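Local coordinates for uncharacterized protein (Deinococcus radiodurans, PDB 3M33) that is of unknown function but carries a methyltransferase-type domain and may therefore act as a methyltransferase, at residues T122-A136 / P148-D160. Residues are numbered along the deposited sequence; the frame is centred on the assembly and turned at random.
Sequences TSVILRLPELAAPDA and PEVPERLAAVGWD. With SO4 (sulfate ion), chain G.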
# COMPACT_ATOMS: atom_id res chain seq x y z
N THR A 122 5.39 -5.22 5.17
CA THR A 122 5.60 -4.61 6.48
C THR A 122 6.88 -5.15 7.10
O THR A 122 7.33 -4.65 8.13
CB THR A 122 4.42 -4.87 7.46
OG1 THR A 122 4.40 -6.25 7.83
CG2 THR A 122 3.10 -4.47 6.84
N SER A 123 7.47 -6.16 6.48
CA SER A 123 8.74 -6.70 6.98
C SER A 123 9.84 -5.67 6.80
O SER A 123 10.86 -5.73 7.48
CB SER A 123 9.13 -8.00 6.27
OG SER A 123 9.47 -7.76 4.92
N VAL A 124 9.63 -4.70 5.90
CA VAL A 124 10.65 -3.69 5.67
C VAL A 124 10.92 -2.91 6.96
O VAL A 124 11.99 -2.34 7.14
CB VAL A 124 10.26 -2.71 4.54
CG1 VAL A 124 8.99 -1.93 4.91
CG2 VAL A 124 11.39 -1.75 4.29
N ILE A 125 9.95 -2.91 7.87
CA ILE A 125 10.09 -2.21 9.15
C ILE A 125 11.31 -2.73 9.89
O ILE A 125 12.06 -1.96 10.50
CB ILE A 125 8.82 -2.37 10.02
CG1 ILE A 125 7.65 -1.58 9.41
CG2 ILE A 125 9.06 -1.89 11.46
CD1 ILE A 125 6.30 -1.88 10.05
N LEU A 126 11.53 -4.03 9.82
CA LEU A 126 12.63 -4.64 10.55
C LEU A 126 13.98 -4.32 9.91
O LEU A 126 15.02 -4.52 10.54
CB LEU A 126 12.40 -6.15 10.66
CG LEU A 126 11.16 -6.50 11.49
CD1 LEU A 126 10.86 -8.01 11.46
CD2 LEU A 126 11.33 -5.99 12.92
N ARG A 127 13.98 -3.78 8.70
CA ARG A 127 15.23 -3.33 8.07
C ARG A 127 15.47 -1.82 8.24
O ARG A 127 16.46 -1.28 7.72
CB ARG A 127 15.25 -3.70 6.58
CG ARG A 127 14.79 -5.11 6.27
CD ARG A 127 15.70 -6.14 6.97
NE ARG A 127 17.06 -6.08 6.45
CZ ARG A 127 17.47 -6.73 5.37
NH1 ARG A 127 16.62 -7.51 4.71
NH2 ARG A 127 18.73 -6.63 4.96
N LEU A 128 14.58 -1.14 8.96
CA LEU A 128 14.73 0.32 9.13
C LEU A 128 16.09 0.77 9.67
O LEU A 128 16.65 1.78 9.22
CB LEU A 128 13.56 0.92 9.94
CG LEU A 128 12.24 1.01 9.18
CD1 LEU A 128 11.09 1.45 10.08
CD2 LEU A 128 12.40 1.95 8.01
N PRO A 129 16.65 0.03 10.65
CA PRO A 129 17.99 0.39 11.11
C PRO A 129 19.02 0.41 9.98
O PRO A 129 19.97 1.18 10.04
CB PRO A 129 18.33 -0.73 12.12
CG PRO A 129 16.99 -1.19 12.63
CD PRO A 129 16.08 -1.10 11.40
N GLU A 130 18.84 -0.42 8.95
CA GLU A 130 19.79 -0.41 7.82
C GLU A 130 19.42 0.60 6.73
O GLU A 130 20.26 0.95 5.89
CB GLU A 130 19.90 -1.80 7.20
CG GLU A 130 20.13 -2.91 8.21
CD GLU A 130 19.72 -4.27 7.67
OE1 GLU A 130 18.86 -4.92 8.31
OE2 GLU A 130 20.25 -4.68 6.61
N LEU A 131 18.18 1.07 6.73
CA LEU A 131 17.66 1.85 5.60
C LEU A 131 17.50 3.34 5.90
O LEU A 131 17.59 4.16 4.99
CB LEU A 131 16.32 1.28 5.13
CG LEU A 131 16.34 -0.12 4.53
CD1 LEU A 131 14.95 -0.58 4.26
CD2 LEU A 131 17.15 -0.11 3.25
N ALA A 132 17.24 3.67 7.16
CA ALA A 132 16.84 5.03 7.52
C ALA A 132 17.97 5.96 7.93
O ALA A 132 18.82 5.61 8.74
CB ALA A 132 15.77 4.98 8.63
N ALA A 133 17.96 7.17 7.36
CA ALA A 133 18.79 8.25 7.87
C ALA A 133 18.22 8.64 9.22
O ALA A 133 17.09 8.26 9.54
CB ALA A 133 18.72 9.44 6.93
N PRO A 134 19.00 9.38 10.04
CA PRO A 134 18.45 9.87 11.31
C PRO A 134 17.31 10.85 11.03
O PRO A 134 17.39 11.65 10.09
CB PRO A 134 19.63 10.62 11.94
CG PRO A 134 20.85 10.16 11.18
CD PRO A 134 20.36 9.86 9.79
N ASP A 135 16.25 10.77 11.83
CA ASP A 135 15.08 11.62 11.62
C ASP A 135 14.26 11.24 10.38
O ASP A 135 13.45 12.03 9.92
CB ASP A 135 15.49 13.08 11.53
CG ASP A 135 16.31 13.52 12.72
OD1 ASP A 135 16.22 12.86 13.78
OD2 ASP A 135 17.06 14.51 12.58
N ALA A 136 14.47 10.04 9.85
CA ALA A 136 13.63 9.53 8.77
C ALA A 136 12.24 9.24 9.31
O ALA A 136 12.08 9.02 10.52
CB ALA A 136 14.24 8.26 8.19
N PRO A 148 -1.90 -5.26 13.29
CA PRO A 148 -1.14 -5.35 14.54
C PRO A 148 0.38 -5.42 14.36
O PRO A 148 1.10 -4.84 15.18
CB PRO A 148 -1.63 -6.66 15.18
CG PRO A 148 -2.94 -6.93 14.58
CD PRO A 148 -2.97 -6.27 13.21
N GLU A 149 0.85 -6.12 13.33
CA GLU A 149 2.29 -6.31 13.13
C GLU A 149 3.06 -5.02 12.95
O GLU A 149 4.26 -4.97 13.23
CB GLU A 149 2.57 -7.19 11.92
CG GLU A 149 1.60 -8.31 11.74
CD GLU A 149 0.51 -7.92 10.78
OE1 GLU A 149 0.83 -7.75 9.58
OE2 GLU A 149 -0.66 -7.79 11.23
N VAL A 150 2.39 -3.97 12.47
CA VAL A 150 3.12 -2.74 12.16
C VAL A 150 3.61 -2.06 13.44
O VAL A 150 4.81 -1.84 13.61
CB VAL A 150 2.28 -1.79 11.26
CG1 VAL A 150 2.83 -0.35 11.32
CG2 VAL A 150 2.25 -2.32 9.82
N PRO A 151 2.69 -1.77 14.37
CA PRO A 151 3.13 -1.24 15.68
C PRO A 151 4.10 -2.19 16.40
O PRO A 151 5.08 -1.70 16.97
CB PRO A 151 1.81 -1.11 16.46
CG PRO A 151 0.78 -0.90 15.39
CD PRO A 151 1.23 -1.78 14.24
N GLU A 152 3.84 -3.50 16.38
CA GLU A 152 4.75 -4.47 17.01
C GLU A 152 6.14 -4.40 16.39
O GLU A 152 7.16 -4.37 17.09
CB GLU A 152 4.22 -5.90 16.87
CG GLU A 152 2.87 -6.17 17.56
CD GLU A 152 2.24 -7.49 17.13
OE1 GLU A 152 2.83 -8.19 16.28
OE2 GLU A 152 1.13 -7.82 17.64
N ARG A 153 6.20 -4.39 15.06
CA ARG A 153 7.51 -4.37 14.42
C ARG A 153 8.24 -3.05 14.64
O ARG A 153 9.45 -3.03 14.82
CB ARG A 153 7.41 -4.72 12.94
CG ARG A 153 7.27 -6.22 12.74
CD ARG A 153 6.74 -6.57 11.38
NE ARG A 153 6.79 -8.02 11.21
CZ ARG A 153 6.49 -8.65 10.08
NH1 ARG A 153 6.11 -7.95 9.01
NH2 ARG A 153 6.58 -9.98 10.02
N LEU A 154 7.49 -1.95 14.69
CA LEU A 154 8.10 -0.65 14.95
C LEU A 154 8.63 -0.60 16.40
O LEU A 154 9.70 -0.05 16.65
CB LEU A 154 7.12 0.50 14.66
CG LEU A 154 6.82 0.82 13.19
CD1 LEU A 154 5.55 1.63 13.09
CD2 LEU A 154 7.97 1.59 12.54
N ALA A 155 7.87 -1.15 17.34
CA ALA A 155 8.37 -1.27 18.72
C ALA A 155 9.67 -2.07 18.73
O ALA A 155 10.65 -1.69 19.37
CB ALA A 155 7.33 -1.92 19.66
N ALA A 156 9.68 -3.17 17.99
CA ALA A 156 10.85 -4.05 17.99
C ALA A 156 12.14 -3.36 17.51
O ALA A 156 13.23 -3.75 17.91
CB ALA A 156 10.57 -5.33 17.19
N VAL A 157 12.03 -2.36 16.64
CA VAL A 157 13.24 -1.65 16.21
C VAL A 157 13.41 -0.31 16.92
O VAL A 157 14.22 0.51 16.51
CB VAL A 157 13.33 -1.46 14.68
CG1 VAL A 157 13.54 -2.80 13.98
CG2 VAL A 157 12.09 -0.75 14.14
N GLY A 158 12.63 -0.09 17.97
CA GLY A 158 12.75 1.14 18.76
C GLY A 158 12.29 2.41 18.05
O GLY A 158 12.85 3.48 18.27
N TRP A 159 11.27 2.29 17.20
CA TRP A 159 10.69 3.45 16.52
C TRP A 159 9.40 3.92 17.21
O TRP A 159 8.68 3.12 17.79
CB TRP A 159 10.43 3.12 15.04
CG TRP A 159 11.66 3.28 14.19
CD1 TRP A 159 12.91 2.79 14.47
CD2 TRP A 159 11.77 3.99 12.95
NE1 TRP A 159 13.79 3.16 13.48
CE2 TRP A 159 13.12 3.90 12.54
CE3 TRP A 159 10.87 4.71 12.16
CZ2 TRP A 159 13.58 4.48 11.36
CZ3 TRP A 159 11.33 5.29 10.99
CH2 TRP A 159 12.67 5.17 10.60
N ASP A 160 9.12 5.22 17.13
CA ASP A 160 7.92 5.78 17.75
C ASP A 160 6.84 6.08 16.71
O ASP A 160 7.13 6.60 15.63
CB ASP A 160 8.25 7.09 18.45
CG ASP A 160 9.30 6.93 19.51
OD1 ASP A 160 9.03 6.24 20.51
OD2 ASP A 160 10.41 7.50 19.34
S SO4 G . 5.99 -8.57 4.46
O1 SO4 G . 5.05 -7.85 5.31
O2 SO4 G . 5.31 -9.05 3.26
O3 SO4 G . 7.08 -7.71 4.05
O4 SO4 G . 6.52 -9.71 5.21
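Leu128 overlaps the indole of Trp159: its CD1 lies over one face in a CH-pi contact, 3.7 Å from the centroid of the six-membered ring and 6° off the ring normal. At the edge of the same ring the methyl of Ala132 meets CZ2, CB to CZ2 3.5 Å. Ala136 CB also approaches the ring, 4.2 Å from Trp159 CH2. An alanine in place of Trp159 would probably open a gap beneath Leu128 and strip the methyl of Ala132 of its neighbour. Trp159 follows Gly158, the positive-phi residue of the Schellman motif ending helix 149-156. Further along, Ile125 sets its two branches on different parts of that helix. CG2, anti to the backbone N (CG1 at chi1 -70°), rests 3.6 Å from Arg153 CB and also touches Leu154, whereas CD1 reaches Val150. Val157 CG1 packs against Leu126 and Pro129. Arg153 stretches past Leu126, crossing it at about a right angle, to bring NH1 2.7 Å from Thr122 OG1. There a sulfate, probably from the crystallisation liquor, is held by the backbone N and hydroxyl of both Thr122 and Ser123; the Thr122 N to O1 bond is 2.7 Å and nearly straight (167°). Arg153 NH1 stays 3.9 Å from sulfate O1, but its charge would probably favour an anion here. The contact joins the region after strand 112-118 to the helix after strand 136-142, in a sheet whose strand order is consistent with a class I methyltransferase fold; Ile125 and Trp159 touch Phe138 of strand 136-142, while Val150 and Leu154 rest on Val213 of strand 204-216.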